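Local coordinates for protein intracellular exo-alpha-(1->5)-L-arabinofuranosidase (Bifidobacterium longum, PDB 2Y2W) that cleaves terminal alpha-(1->5)-linked L-arabinofuranosyl residues from arabinans, and also acts on arabinoxylan, in plant cell-wall breakdown, at residues L178-Y183 against K208-G213. Sequence-based numbering, arbitrary orientation.
Sequences LDELEY and KMWCIG
In the layer between the parallel barrel of this glycoside hydrolase and its outer helices, W210 spans from strand 209-212 to helix 174-185, which it meets at E180 and L181. The backbones stay well apart, with 9.6 Å between L181 CA and W210 CA, and the indole spans that distance. With CG anti to the carbonyl carbon (chi1 -66°), W210 sends its six-membered ring outward from the strand, and the far corner CH2 comes to 3.8 Å from L181 CA. In L181, CG anti to the backbone N (chi1 172°) brings CD1 to the six-membered ring, 3.9 Å from W210 CZ2. E180 lies beside the same corner: its carbonyl O is at the ring edge near the ring plane, and its aliphatic CG is 4.3 Å from W210 CH2. No hydrogen bond joins the two segments; the contact is van der Waals packing. The indole N-H bonds back to its own chain, NE1 donating to the carbonyl O of I207. M241 of helix 227-244 touches both L181 and W210, while L165 and L250 on the flanking strands also pack on the indole. After the strand come N214, which probably binds the arabinofuranose, and E215, the likely acid/base. Such helix-on-strand packing around a closed eight-stranded parallel barrel is the architecture of the (beta/alpha)8 catalytic domain of clan GH-A enzymes, to which family 51 belongs.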
loop_
_atom_site.group_PDB
_atom_site.type_symbol
_atom_site.label_atom_id
_atom_site.label_comp_id
_atom_site.label_asym_id
_atom_site.label_seq_id
_atom_site.Cartn_x
_atom_site.Cartn_y
_atom_site.Cartn_z
ATOM N N LEU D 178 3.899 -8.180 11.782
ATOM C CA LEU D 178 4.370 -7.851 13.132
ATOM C C LEU D 178 3.363 -8.224 14.224
ATOM O O LEU D 178 3.754 -8.571 15.342
ATOM C CB LEU D 178 4.747 -6.370 13.236
ATOM C CG LEU D 178 5.923 -5.892 12.372
ATOM C CD1 LEU D 178 6.056 -4.374 12.425
ATOM C CD2 LEU D 178 7.236 -6.561 12.776
ATOM N N ASP D 179 2.072 -8.143 13.898
ATOM C CA ASP D 179 1.018 -8.565 14.821
ATOM C C ASP D 179 1.081 -10.074 15.093
ATOM O O ASP D 179 1.029 -10.497 16.251
ATOM C CB ASP D 179 -0.371 -8.159 14.302
ATOM C CG ASP D 179 -0.624 -6.649 14.375
ATOM O OD1 ASP D 179 0.181 -5.910 14.987
ATOM O OD2 ASP D 179 -1.645 -6.198 13.808
ATOM N N GLU D 180 1.213 -10.873 14.032
ATOM C CA GLU D 180 1.308 -12.332 14.163
ATOM C C GLU D 180 2.589 -12.761 14.875
ATOM O O GLU D 180 2.582 -13.723 15.640
ATOM C CB GLU D 180 1.195 -13.029 12.801
ATOM C CG GLU D 180 1.266 -14.558 12.891
ATOM C CD GLU D 180 0.718 -15.272 11.670
ATOM O OE1 GLU D 180 1.007 -14.843 10.527
ATOM O OE2 GLU D 180 0.006 -16.284 11.860
ATOM N N LEU D 181 3.679 -12.044 14.613
ATOM C CA LEU D 181 4.960 -12.297 15.264
ATOM C C LEU D 181 4.846 -12.123 16.781
ATOM O O LEU D 181 5.298 -12.971 17.550
ATOM C CB LEU D 181 6.034 -11.368 14.684
ATOM C CG LEU D 181 7.426 -11.310 15.321
ATOM C CD1 LEU D 181 8.135 -12.658 15.262
ATOM C CD2 LEU D 181 8.249 -10.240 14.636
ATOM N N GLU D 182 4.231 -11.019 17.194
ATOM C CA GLU D 182 3.987 -10.724 18.600
ATOM C C GLU D 182 3.045 -11.752 19.232
ATOM O O GLU D 182 3.278 -12.198 20.353
ATOM C CB GLU D 182 3.409 -9.315 18.729
ATOM C CG GLU D 182 3.232 -8.801 20.147
ATOM C CD GLU D 182 2.716 -7.363 20.184
ATOM O OE1 GLU D 182 2.774 -6.669 19.142
ATOM O OE2 GLU D 182 2.264 -6.917 21.259
ATOM N N TYR D 183 1.989 -12.125 18.509
ATOM C CA TYR D 183 1.009 -13.092 19.006
ATOM C C TYR D 183 1.638 -14.462 19.215
ATOM O O TYR D 183 1.377 -15.134 20.216
ATOM C CB TYR D 183 -0.178 -13.216 18.046
ATOM C CG TYR D 183 -1.146 -14.323 18.409
ATOM C CD1 TYR D 183 -2.221 -14.082 19.260
ATOM C CD2 TYR D 183 -0.980 -15.616 17.907
ATOM C CE1 TYR D 183 -3.103 -15.092 19.602
ATOM C CE2 TYR D 183 -1.856 -16.635 18.246
ATOM C CZ TYR D 183 -2.916 -16.366 19.092
ATOM O OH TYR D 183 -3.789 -17.370 19.429
ATOM N N LYS D 208 11.184 -19.776 14.439
ATOM C CA LYS D 208 12.409 -19.148 13.936
ATOM C C LYS D 208 12.321 -18.752 12.467
ATOM O O LYS D 208 12.628 -17.615 12.101
ATOM C CB LYS D 208 13.594 -20.100 14.106
ATOM C CG LYS D 208 14.481 -19.832 15.305
ATOM C CD LYS D 208 15.630 -20.837 15.335
ATOM C CE LYS D 208 16.716 -20.423 16.314
ATOM N NZ LYS D 208 17.885 -21.346 16.251
ATOM N N MET D 209 11.913 -19.705 11.632
ATOM C CA MET D 209 11.937 -19.540 10.184
ATOM C C MET D 209 10.597 -19.031 9.646
ATOM O O MET D 209 9.551 -19.653 9.860
ATOM C CB MET D 209 12.339 -20.857 9.513
ATOM C CG MET D 209 12.891 -20.712 8.111
ATOM S SD MET D 209 13.632 -22.256 7.553
ATOM C CE MET D 209 13.950 -21.883 5.830
ATOM N N TRP D 210 10.653 -17.896 8.952
ATOM C CA TRP D 210 9.465 -17.232 8.422
ATOM C C TRP D 210 9.599 -16.965 6.929
ATOM O O TRP D 210 10.653 -16.529 6.462
ATOM C CB TRP D 210 9.222 -15.900 9.138
ATOM C CG TRP D 210 8.865 -16.014 10.589
ATOM C CD1 TRP D 210 9.685 -16.403 11.607
ATOM C CD2 TRP D 210 7.600 -15.704 11.189
ATOM N NE1 TRP D 210 9.005 -16.374 12.800
ATOM C CE2 TRP D 210 7.726 -15.946 12.572
ATOM C CE3 TRP D 210 6.372 -15.249 10.690
ATOM C CZ2 TRP D 210 6.674 -15.746 13.463
ATOM C CZ3 TRP D 210 5.327 -15.053 11.576
ATOM C CH2 TRP D 210 5.485 -15.301 12.949
ATOM N N CYS D 211 8.522 -17.216 6.190
ATOM C CA CYS D 211 8.465 -16.884 4.770
ATOM C C CYS D 211 7.691 -15.588 4.550
ATOM O O CYS D 211 6.494 -15.504 4.843
ATOM C CB CYS D 211 7.837 -18.024 3.968
ATOM S SG CYS D 211 8.758 -19.560 4.067
ATOM N N ILE D 212 8.390 -14.577 4.044
ATOM C CA ILE D 212 7.785 -13.278 3.791
ATOM C C ILE D 212 7.067 -13.303 2.441
ATOM O O ILE D 212 7.647 -12.989 1.396
ATOM C CB ILE D 212 8.830 -12.137 3.878
ATOM C CG1 ILE D 212 9.613 -12.244 5.190
ATOM C CG2 ILE D 212 8.151 -10.775 3.788
ATOM C CD1 ILE D 212 10.966 -11.583 5.168
ATOM N N GLY D 213 5.799 -13.701 2.482
ATOM C CA GLY D 213 4.979 -13.820 1.285
ATOM C C GLY D 213 5.152 -15.148 0.585
ATOM O O GLY D 213 5.973 -15.975 0.992
#